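Local coordinates for putative rhamnosidase (Streptomyces avermitilis, PDB 3W5M), which hydrolyses terminal non-reducing alpha-L-rhamnose residues from plant flavonoid glycosides and gum arabic, and binds L-rhamnose through a calcium-dependent carbohydrate-binding module, at residues A[31-40]-A[983-991]. Residues are numbered along the deposited sequence; the frame is centred on the assembly and turned at random.
Sequences MASAAPGRRQ and SVPPNTTAE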
loop_
_atom_site.group_PDB
_atom_site.type_symbol
_atom_site.label_atom_id
_atom_site.label_comp_id
_atom_site.label_asym_id
_atom_site.label_seq_id
_atom_site.Cartn_x
_atom_site.Cartn_y
_atom_site.Cartn_z
ATOM N N MET A 31 -1.823 17.535 26.781
ATOM C CA MET A 31 -1.473 18.618 27.695
ATOM C C MET A 31 -0.039 18.447 28.206
ATOM O O MET A 31 0.492 17.347 28.209
ATOM C CB MET A 31 -2.456 18.670 28.857
ATOM C CG MET A 31 -3.857 19.168 28.488
ATOM S SD MET A 31 -5.081 18.526 29.673
ATOM C CE MET A 31 -5.230 16.822 29.131
ATOM N N ALA A 32 0.583 19.547 28.618
ATOM C CA ALA A 32 1.945 19.497 29.170
ATOM C C ALA A 32 1.988 20.209 30.502
ATOM O O ALA A 32 1.289 21.201 30.706
ATOM C CB ALA A 32 2.943 20.124 28.201
ATOM N N SER A 33 2.784 19.682 31.428
ATOM C CA SER A 33 2.933 20.325 32.740
ATOM C C SER A 33 4.269 19.922 33.310
ATOM O O SER A 33 4.591 18.730 33.325
ATOM C CB SER A 33 1.827 19.870 33.706
ATOM O OG SER A 33 2.160 20.123 35.075
ATOM N N ALA A 34 5.016 20.903 33.813
ATOM C CA ALA A 34 6.269 20.629 34.537
ATOM C C ALA A 34 6.032 19.967 35.923
ATOM O O ALA A 34 6.919 19.282 36.438
ATOM C CB ALA A 34 7.107 21.905 34.672
ATOM N N ALA A 35 4.846 20.153 36.508
ATOM C CA ALA A 35 4.479 19.522 37.787
ATOM C C ALA A 35 3.916 18.112 37.592
ATOM O O ALA A 35 3.098 17.901 36.696
ATOM C CB ALA A 35 3.449 20.372 38.516
ATOM N N PRO A 36 4.316 17.153 38.450
ATOM C CA PRO A 36 3.810 15.775 38.353
ATOM C C PRO A 36 2.361 15.614 38.811
ATOM O O PRO A 36 1.824 16.505 39.457
ATOM C CB PRO A 36 4.736 14.988 39.292
ATOM C CG PRO A 36 5.231 16.009 40.269
ATOM C CD PRO A 36 5.368 17.284 39.480
ATOM N N GLY A 37 1.747 14.493 38.447
ATOM C CA GLY A 37 0.463 14.032 38.999
ATOM C C GLY A 37 -0.811 14.748 38.562
ATOM O O GLY A 37 -1.752 14.838 39.349
ATOM N N ARG A 38 -0.849 15.232 37.315
ATOM C CA ARG A 38 -1.948 16.060 36.798
ATOM C C ARG A 38 -3.034 15.248 36.109
ATOM O O ARG A 38 -2.737 14.340 35.325
ATOM C CB ARG A 38 -1.436 17.123 35.815
ATOM C CG ARG A 38 -0.243 17.939 36.279
ATOM C CD ARG A 38 -0.426 18.530 37.670
ATOM N NE ARG A 38 -1.386 19.632 37.734
ATOM C CZ ARG A 38 -1.145 20.890 37.353
ATOM N NH1 ARG A 38 0.026 21.242 36.821
ATOM N NH2 ARG A 38 -2.098 21.807 37.479
ATOM N N ARG A 39 -4.287 15.583 36.414
ATOM C CA ARG A 39 -5.441 14.973 35.790
ATOM C C ARG A 39 -6.392 16.080 35.375
ATOM O O ARG A 39 -6.445 17.136 36.013
ATOM C CB ARG A 39 -6.191 14.064 36.772
ATOM C CG ARG A 39 -5.463 12.817 37.242
ATOM C CD ARG A 39 -6.324 12.026 38.226
ATOM N NE ARG A 39 -6.746 12.823 39.384
ATOM C CZ ARG A 39 -7.975 13.317 39.567
ATOM N NH1 ARG A 39 -8.935 13.108 38.673
ATOM N NH2 ARG A 39 -8.247 14.033 40.649
ATOM N N GLN A 40 -7.163 15.825 34.328
ATOM C CA GLN A 40 -8.219 16.743 33.913
ATOM C C GLN A 40 -9.544 16.414 34.620
ATOM O O GLN A 40 -9.967 15.266 34.648
ATOM C CB GLN A 40 -8.403 16.687 32.387
ATOM C CG GLN A 40 -9.585 17.481 31.850
ATOM C CD GLN A 40 -9.897 17.103 30.423
ATOM O OE1 GLN A 40 -9.091 17.347 29.520
ATOM N NE2 GLN A 40 -11.078 16.530 30.208
ATOM N N SER A 983 8.867 9.532 31.341
ATOM C CA SER A 983 8.037 10.713 31.198
ATOM C C SER A 983 6.648 10.195 30.842
ATOM O O SER A 983 6.500 9.405 29.909
ATOM C CB SER A 983 8.617 11.652 30.130
ATOM O OG SER A 983 7.856 12.845 30.015
ATOM N N VAL A 984 5.657 10.602 31.635
ATOM C CA VAL A 984 4.270 10.139 31.543
ATOM C C VAL A 984 3.407 11.391 31.387
ATOM O O VAL A 984 3.533 12.333 32.174
ATOM C CB VAL A 984 3.853 9.359 32.820
ATOM C CG1 VAL A 984 2.381 8.978 32.789
ATOM C CG2 VAL A 984 4.699 8.104 32.975
ATOM N N PRO A 985 2.559 11.450 30.348
ATOM C CA PRO A 985 1.858 12.715 30.106
ATOM C C PRO A 985 0.677 13.013 31.043
ATOM O O PRO A 985 -0.001 12.093 31.541
ATOM C CB PRO A 985 1.347 12.577 28.656
ATOM C CG PRO A 985 1.381 11.131 28.365
ATOM C CD PRO A 985 2.427 10.508 29.223
ATOM N N PRO A 986 0.399 14.304 31.254
ATOM C CA PRO A 986 -0.760 14.713 32.055
ATOM C C PRO A 986 -2.040 14.005 31.602
ATOM O O PRO A 986 -2.222 13.746 30.400
ATOM C CB PRO A 986 -0.834 16.205 31.788
ATOM C CG PRO A 986 0.579 16.602 31.549
ATOM C CD PRO A 986 1.182 15.462 30.792
ATOM N N ASN A 987 -2.886 13.663 32.576
ATOM C CA ASN A 987 -4.160 12.980 32.341
ATOM C C ASN A 987 -3.983 11.499 32.037
ATOM O O ASN A 987 -4.902 10.841 31.548
ATOM C CB ASN A 987 -5.056 13.700 31.277
ATOM C CG ASN A 987 -6.536 13.502 31.556
ATOM O OD1 ASN A 987 -6.939 13.477 32.722
ATOM N ND2 ASN A 987 -7.343 13.332 30.517
ATOM N N THR A 988 -2.796 10.970 32.313
ATOM C CA THR A 988 -2.577 9.519 32.253
ATOM C C THR A 988 -1.844 9.122 33.528
ATOM O O THR A 988 -1.350 9.990 34.254
ATOM C CB THR A 988 -1.803 9.059 30.971
ATOM O OG1 THR A 988 -0.407 9.297 31.113
ATOM C CG2 THR A 988 -2.306 9.765 29.726
ATOM N N THR A 989 -1.806 7.830 33.819
ATOM C CA THR A 989 -1.031 7.318 34.947
ATOM C C THR A 989 -0.148 6.171 34.467
ATOM O O THR A 989 -0.253 5.735 33.312
ATOM C CB THR A 989 -1.942 6.768 36.050
ATOM O OG1 THR A 989 -2.726 5.706 35.495
ATOM C CG2 THR A 989 -2.842 7.860 36.640
ATOM N N ALA A 990 0.717 5.674 35.346
ATOM C CA ALA A 990 1.580 4.551 35.003
ATOM C C ALA A 990 1.684 3.558 36.148
ATOM O O ALA A 990 1.529 3.924 37.315
ATOM C CB ALA A 990 2.955 5.049 34.633
ATOM N N GLU A 991 1.929 2.307 35.782
ATOM C CA GLU A 991 2.353 1.283 36.719
ATOM C C GLU A 991 3.777 0.906 36.348
ATOM O O GLU A 991 4.029 0.468 35.238
ATOM C CB GLU A 991 1.443 0.090 36.604
ATOM C CG GLU A 991 1.809 -1.060 37.513
ATOM C CD GLU A 991 0.922 -2.256 37.250
ATOM O OE1 GLU A 991 1.199 -2.997 36.272
ATOM O OE2 GLU A 991 -0.055 -2.437 38.011
HETATM O O HOH W 1 -2.129 14.842 27.795
HETATM O O HOH W 2 -1.588 11.935 36.475
#
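Asn987 is joined to segment 31-40 by two hydrogen bonds, one through its backbone and one through its side chain. Its N donates to Arg38 O at 2.8 Å. The side chain reaches one peptide further, where Gln40 N points almost straight at Asn987 OD1 (2.9 Å, 173° at the hydrogen), although this donor stands well above the amide plane. On the other branch ND2 is held by Asp68 O and Ser70 OG, so both ends of the amide are engaged and its rotation is fixed.

Two waters extend the polar seam: one bridges Met31 N and Pro986 O, the other Arg38 O and Thr988 O, giving Arg38 O a second donor.

Van der Waals contacts centre on Pro986, whose CG and CD lie against the backbone of 31-33, with CD 3.3 Å from Met31 O and CG 3.8 Å from Ser33 N. Its CB makes an apolar contact with Met31 CB and also meets Arg38 CB, both at 4.2 Å. A bend at chi3 (-76°) turns the Met31 chain so that its terminal CE rests on Asn987 CB (3.8 Å). The Arg38 guanidinium leads away, to Ser33 OG and a salt bridge with Asp94.

Pro986 and Asn987 are the central residues of a type II turn, Asn987 having positive phi (76°). Replacing Asn987 by alanine would remove the amide and would probably leave Gln40 N, Asp68 O and Ser70 OG without that partner, at a positive phi that alanine is likely to tolerate less well. Directional bonds around a proline wedge thus dock the C-terminal beta-domain onto the N-terminal immunoglobulin-like domain, away from the catalytic and rhamnose-binding sites.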